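PDB 1TYJ: cellulosomal scaffoldin from Bacteroides cellulosolvens, which probably anchors cellulosome components by binding dockerin modules through its type-II cohesin domains, of which this is the eleventh. Local coordinates for residues G1-A13 against K17-N29. Numbering follows the deposited sequence.
With EDO (1,2-ethanediol), chain B; EDO (1,2-ethanediol), chain C.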
loop_
_atom_site.group_PDB
_atom_site.type_symbol
_atom_site.label_atom_id
_atom_site.label_comp_id
_atom_site.label_asym_id
_atom_site.label_seq_id
_atom_site.Cartn_x
_atom_site.Cartn_y
_atom_site.Cartn_z
ATOM N N GLY A 1 0.454 -16.532 4.292
ATOM C CA GLY A 1 -0.462 -15.430 3.790
ATOM C C GLY A 1 0.195 -14.634 2.688
ATOM O O GLY A 1 1.230 -15.025 2.134
ATOM N N SER A 2 -0.402 -13.499 2.339
ATOM C CA SER A 2 0.130 -12.723 1.229
ATOM C C SER A 2 -0.201 -11.254 1.387
ATOM O O SER A 2 -1.128 -10.907 2.096
ATOM C CB SER A 2 -0.450 -13.155 -0.136
ATOM O OG SER A 2 -1.849 -13.245 -0.110
ATOM N N VAL A 3 0.593 -10.418 0.732
ATOM C CA VAL A 3 0.182 -9.052 0.398
ATOM C C VAL A 3 -0.197 -9.137 -1.065
ATOM O O VAL A 3 0.547 -9.721 -1.885
ATOM C CB VAL A 3 1.348 -8.061 0.600
ATOM C CG1 VAL A 3 0.968 -6.681 0.032
ATOM C CG2 VAL A 3 1.734 -7.987 2.071
ATOM N N LEU A 4 -1.366 -8.608 -1.418
ATOM C CA LEU A 4 -1.766 -8.671 -2.821
ATOM C C LEU A 4 -2.645 -7.499 -3.169
ATOM O O LEU A 4 -3.147 -6.807 -2.266
ATOM C CB LEU A 4 -2.461 -9.992 -3.128
ATOM C CG LEU A 4 -3.852 -10.214 -2.542
ATOM C CD1 LEU A 4 -4.444 -11.511 -3.123
ATOM C CD2 LEU A 4 -3.872 -10.295 -1.042
ATOM N N THR A 5 -2.815 -7.268 -4.466
ATOM C CA THR A 5 -3.464 -6.022 -4.921
ATOM C C THR A 5 -4.525 -6.222 -5.973
ATOM O O THR A 5 -4.611 -7.284 -6.592
ATOM C CB THR A 5 -2.416 -5.002 -5.444
ATOM O OG1 THR A 5 -1.803 -5.465 -6.677
ATOM C CG2 THR A 5 -1.330 -4.782 -4.394
ATOM N N ALA A 6 -5.322 -5.173 -6.171
ATOM C CA ALA A 6 -6.355 -5.164 -7.217
ATOM C C ALA A 6 -6.289 -3.809 -7.875
ATOM O O ALA A 6 -6.045 -2.780 -7.206
ATOM C CB ALA A 6 -7.738 -5.369 -6.627
ATOM N N ILE A 7 -6.497 -3.824 -9.189
ATOM C CA ILE A 7 -6.541 -2.603 -10.005
ATOM C C ILE A 7 -7.988 -2.387 -10.468
ATOM O O ILE A 7 -8.617 -3.311 -10.992
ATOM C CB ILE A 7 -5.564 -2.727 -11.208
ATOM C CG1 ILE A 7 -4.133 -2.834 -10.691
ATOM C CG2 ILE A 7 -5.731 -1.541 -12.150
ATOM C CD1 ILE A 7 -3.102 -3.134 -11.795
ATOM N N ASP A 8 -8.531 -1.178 -10.273
ATOM C CA ASP A 8 -9.964 -0.969 -10.582
ATOM C C ASP A 8 -10.234 -0.965 -12.067
ATOM O O ASP A 8 -11.185 -1.614 -12.519
ATOM C CB ASP A 8 -10.566 0.264 -9.894
ATOM C CG ASP A 8 -9.800 1.574 -10.159
ATOM O OD1 ASP A 8 -8.723 1.596 -10.788
ATOM O OD2 ASP A 8 -10.326 2.612 -9.682
ATOM N N ASN A 9 -9.394 -0.251 -12.815
ATOM C CA ASN A 9 -9.526 -0.272 -14.274
ATOM C C ASN A 9 -8.167 -0.247 -14.976
ATOM O O ASN A 9 -7.369 0.664 -14.783
ATOM C CB ASN A 9 -10.513 0.790 -14.762
ATOM C CG ASN A 9 -10.529 2.038 -13.875
ATOM O OD1 ASN A 9 -11.543 2.341 -13.256
ATOM N ND2 ASN A 9 -9.393 2.757 -13.807
ATOM N N ASP A 10 -7.935 -1.366 -15.670
ATOM C CA ASP A 10 -6.802 -1.823 -16.474
ATOM C C ASP A 10 -6.423 -0.932 -17.610
ATOM O O ASP A 10 -5.274 -0.967 -18.072
ATOM C CB ASP A 10 -7.324 -3.090 -17.269
ATOM C CG ASP A 10 -6.994 -4.355 -16.624
ATOM O OD1 ASP A 10 -5.919 -4.909 -16.899
ATOM O OD2 ASP A 10 -7.834 -4.834 -15.847
ATOM N N LYS A 11 -7.421 -0.221 -18.132
ATOM C CA LYS A 11 -7.247 0.507 -19.405
ATOM C C LYS A 11 -7.485 1.970 -19.104
ATOM O O LYS A 11 -8.556 2.340 -18.604
ATOM C CB LYS A 11 -8.250 0.035 -20.462
ATOM C CG LYS A 11 -7.982 -1.342 -20.974
ATOM C CD LYS A 11 -8.630 -1.555 -22.351
ATOM C CE LYS A 11 -7.701 -2.342 -23.249
ATOM N NZ LYS A 11 -6.501 -1.574 -23.804
ATOM N N VAL A 12 -6.483 2.791 -19.392
ATOM C CA VAL A 12 -6.543 4.191 -19.002
ATOM C C VAL A 12 -6.072 5.132 -20.099
ATOM O O VAL A 12 -5.190 4.802 -20.869
ATOM C CB VAL A 12 -5.668 4.467 -17.764
ATOM C CG1 VAL A 12 -6.346 3.962 -16.520
ATOM C CG2 VAL A 12 -4.317 3.810 -17.932
ATOM N N ALA A 13 -6.666 6.317 -20.125
ATOM C CA ALA A 13 -6.266 7.378 -21.034
ATOM C C ALA A 13 -5.574 8.467 -20.187
ATOM O O ALA A 13 -5.684 8.458 -18.966
ATOM C CB ALA A 13 -7.500 7.930 -21.709
ATOM N N LYS A 17 -7.852 8.330 -13.690
ATOM C CA LYS A 17 -7.316 7.940 -12.384
ATOM C C LYS A 17 -7.416 6.415 -12.325
ATOM O O LYS A 17 -8.416 5.818 -12.803
ATOM C CB LYS A 17 -8.178 8.479 -11.249
ATOM C CG LYS A 17 -8.473 9.959 -11.268
ATOM C CD LYS A 17 -7.327 10.789 -10.851
ATOM C CE LYS A 17 -7.678 12.290 -11.038
ATOM N NZ LYS A 17 -8.897 12.781 -10.300
ATOM N N VAL A 18 -6.401 5.781 -11.754
ATOM C CA VAL A 18 -6.422 4.337 -11.573
ATOM C C VAL A 18 -5.987 4.063 -10.141
ATOM O O VAL A 18 -5.047 4.700 -9.656
ATOM C CB VAL A 18 -5.466 3.630 -12.622
ATOM C CG1 VAL A 18 -4.056 4.279 -12.706
ATOM C CG2 VAL A 18 -5.384 2.113 -12.338
ATOM N N THR A 19 -6.711 3.166 -9.469
ATOM C CA THR A 19 -6.456 2.904 -8.052
ATOM C C THR A 19 -5.909 1.497 -7.805
ATOM O O THR A 19 -6.471 0.509 -8.309
ATOM C CB THR A 19 -7.726 3.172 -7.252
ATOM O OG1 THR A 19 -8.103 4.542 -7.452
ATOM C CG2 THR A 19 -7.547 2.895 -5.742
ATOM N N LEU A 20 -4.799 1.434 -7.069
ATOM C CA LEU A 20 -4.261 0.188 -6.546
ATOM C C LEU A 20 -4.838 -0.015 -5.140
ATOM O O LEU A 20 -4.513 0.745 -4.217
ATOM C CB LEU A 20 -2.739 0.316 -6.441
ATOM C CG LEU A 20 -1.967 -0.968 -6.055
ATOM C CD1 LEU A 20 -2.050 -1.985 -7.220
ATOM C CD2 LEU A 20 -0.501 -0.673 -5.707
ATOM N N THR A 21 -5.686 -1.027 -4.971
ATOM C CA THR A 21 -6.148 -1.392 -3.646
ATOM C C THR A 21 -5.182 -2.464 -3.127
ATOM O O THR A 21 -4.863 -3.441 -3.849
ATOM C CB THR A 21 -7.573 -1.920 -3.712
ATOM O OG1 THR A 21 -8.468 -0.863 -4.111
ATOM C CG2 THR A 21 -8.010 -2.450 -2.336
ATOM N N ILE A 22 -4.675 -2.257 -1.904
ATOM C CA ILE A 22 -3.645 -3.158 -1.344
ATOM C C ILE A 22 -4.287 -3.925 -0.219
ATOM O O ILE A 22 -4.833 -3.321 0.719
ATOM C CB ILE A 22 -2.430 -2.396 -0.807
ATOM C CG1 ILE A 22 -1.796 -1.508 -1.909
ATOM C CG2 ILE A 22 -1.403 -3.389 -0.182
ATOM C CD1 ILE A 22 -0.803 -0.478 -1.378
ATOM N N ASN A 23 -4.262 -5.251 -0.358
ATOM C CA ASN A 23 -4.874 -6.181 0.606
ATOM C C ASN A 23 -3.828 -7.012 1.342
ATOM O O ASN A 23 -2.713 -7.222 0.846
ATOM C CB ASN A 23 -5.833 -7.136 -0.150
ATOM C CG ASN A 23 -6.861 -6.365 -0.990
ATOM O OD1 ASN A 23 -7.561 -5.530 -0.470
ATOM N ND2 ASN A 23 -6.904 -6.627 -2.313
ATOM N N VAL A 24 -4.189 -7.496 2.529
ATOM C CA VAL A 24 -3.455 -8.602 3.121
ATOM C C VAL A 24 -4.417 -9.797 3.124
ATOM O O VAL A 24 -5.639 -9.616 3.126
ATOM C CB VAL A 24 -2.941 -8.301 4.538
ATOM C CG1 VAL A 24 -1.943 -7.189 4.487
ATOM C CG2 VAL A 24 -4.072 -7.897 5.473
ATOM N N ASP A 25 -3.868 -11.007 3.169
ATOM C CA ASP A 25 -4.723 -12.198 3.275
ATOM C C ASP A 25 -4.008 -13.218 4.175
ATOM O O ASP A 25 -2.811 -13.449 4.013
ATOM C CB ASP A 25 -4.945 -12.780 1.886
ATOM C CG ASP A 25 -5.853 -13.971 1.905
ATOM O OD1 ASP A 25 -5.425 -15.030 1.424
ATOM O OD2 ASP A 25 -6.979 -13.863 2.435
ATOM N N LYS A 26 -4.750 -13.817 5.110
ATOM C CA LYS A 26 -4.215 -14.869 5.981
ATOM C C LYS A 26 -2.984 -14.375 6.762
ATOM O O LYS A 26 -2.024 -15.118 6.978
ATOM C CB LYS A 26 -3.890 -16.156 5.195
ATOM C CG LYS A 26 -5.088 -16.796 4.506
ATOM C CD LYS A 26 -4.664 -18.042 3.740
ATOM C CE LYS A 26 -5.844 -18.652 3.021
ATOM N NZ LYS A 26 -5.384 -19.833 2.186
ATOM N N ILE A 27 -3.023 -13.115 7.189
ATOM C CA ILE A 27 -1.957 -12.587 8.042
ATOM C C ILE A 27 -2.486 -12.635 9.458
ATOM O O ILE A 27 -3.306 -11.779 9.888
ATOM C CB ILE A 27 -1.548 -11.168 7.612
ATOM C CG1 ILE A 27 -1.072 -11.153 6.132
ATOM C CG2 ILE A 27 -0.449 -10.609 8.566
ATOM C CD1 ILE A 27 0.079 -12.061 5.766
ATOM N N THR A 28 -2.087 -13.676 10.197
ATOM C CA THR A 28 -2.676 -13.904 11.501
ATOM C C THR A 28 -2.540 -12.726 12.481
ATOM O O THR A 28 -1.439 -12.184 12.664
ATOM C CB THR A 28 -2.132 -15.195 12.110
ATOM O OG1 THR A 28 -2.465 -16.272 11.216
ATOM C CG2 THR A 28 -2.758 -15.458 13.501
ATOM N N ASN A 29 -3.651 -12.314 13.109
ATOM C CA ASN A 29 -3.634 -11.293 14.174
ATOM C C ASN A 29 -2.942 -10.003 13.717
ATOM O O ASN A 29 -2.252 -9.334 14.494
ATOM C CB ASN A 29 -2.979 -11.819 15.464
ATOM C CG ASN A 29 -3.677 -13.035 16.027
ATOM O OD1 ASN A 29 -3.053 -13.857 16.734
ATOM N ND2 ASN A 29 -4.984 -13.147 15.761
HETATM C C1 EDO B . 1.521 -14.828 7.777
HETATM O O1 EDO B . 0.504 -15.173 6.832
HETATM C C2 EDO B . 1.411 -15.823 8.915
HETATM O O2 EDO B . 0.093 -15.691 9.467
HETATM C C1 EDO C . -6.112 -16.064 10.101
HETATM O O1 EDO C . -5.462 -16.440 11.323
HETATM C C2 EDO C . -5.528 -16.838 8.922
HETATM O O2 EDO C . -4.101 -16.660 8.885
HETATM O O HOH W 1 -2.693 -15.580 1.061
HETATM O O HOH W 2 -9.488 5.027 -9.707
#
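V18 presses CG2 against CG2 of I7 at 3.7 Å, while V12 CG1 meets its CB at about a right angle; compact branched V18 and V12 suit this buried end, which I167 also lines. At T19 the antiparallel ladder weakens to one long bond from D8 N to T19 O, and D8 OD1 replaces the carbonyl for T19 N, 2.9 Å away and almost straight (175°). D8 CG sits between its own N and carbonyl carbon (chi1 54°), which turns the carboxylate back to the neighbouring strand. The N-H of N9 reaches the same oxygen from the opposite face of the carboxylate, so two amides grip it, and a water joins D8 OD2 to T19 OG1, which also bonds T114. L20, its CG anti to N (chi1 -173°), swings CD1 across to T5 CB, 3.5 Å away. On that face I22 lies alongside V3, CG2 to CG1, and L128 and F131 of the facing sheet pack against this mostly apolar row, T5 being the exception. T21, N23 and D25 alternate with these residues on the other face, each exchanging two backbone bonds, with A6, L4 and S2 respectively; the N23 N to L4 O bond is short, 2.7 Å. L4 lays CD2 over N23 CB. A water bridges D25 OD1 and S2 OG, while T107 holds D25 OD2. K26 O approaches G1 CA at 3.6 Å in a CA-H...O contact, and an ethanediol O1, probably from the crystallisation liquor, bonds both G1 N and K26 O. This antiparallel pair thus turns a mostly apolar face into the cohesin β-sandwich, and D8's doubly held carboxylate probably fixes the chain where the ladder stops.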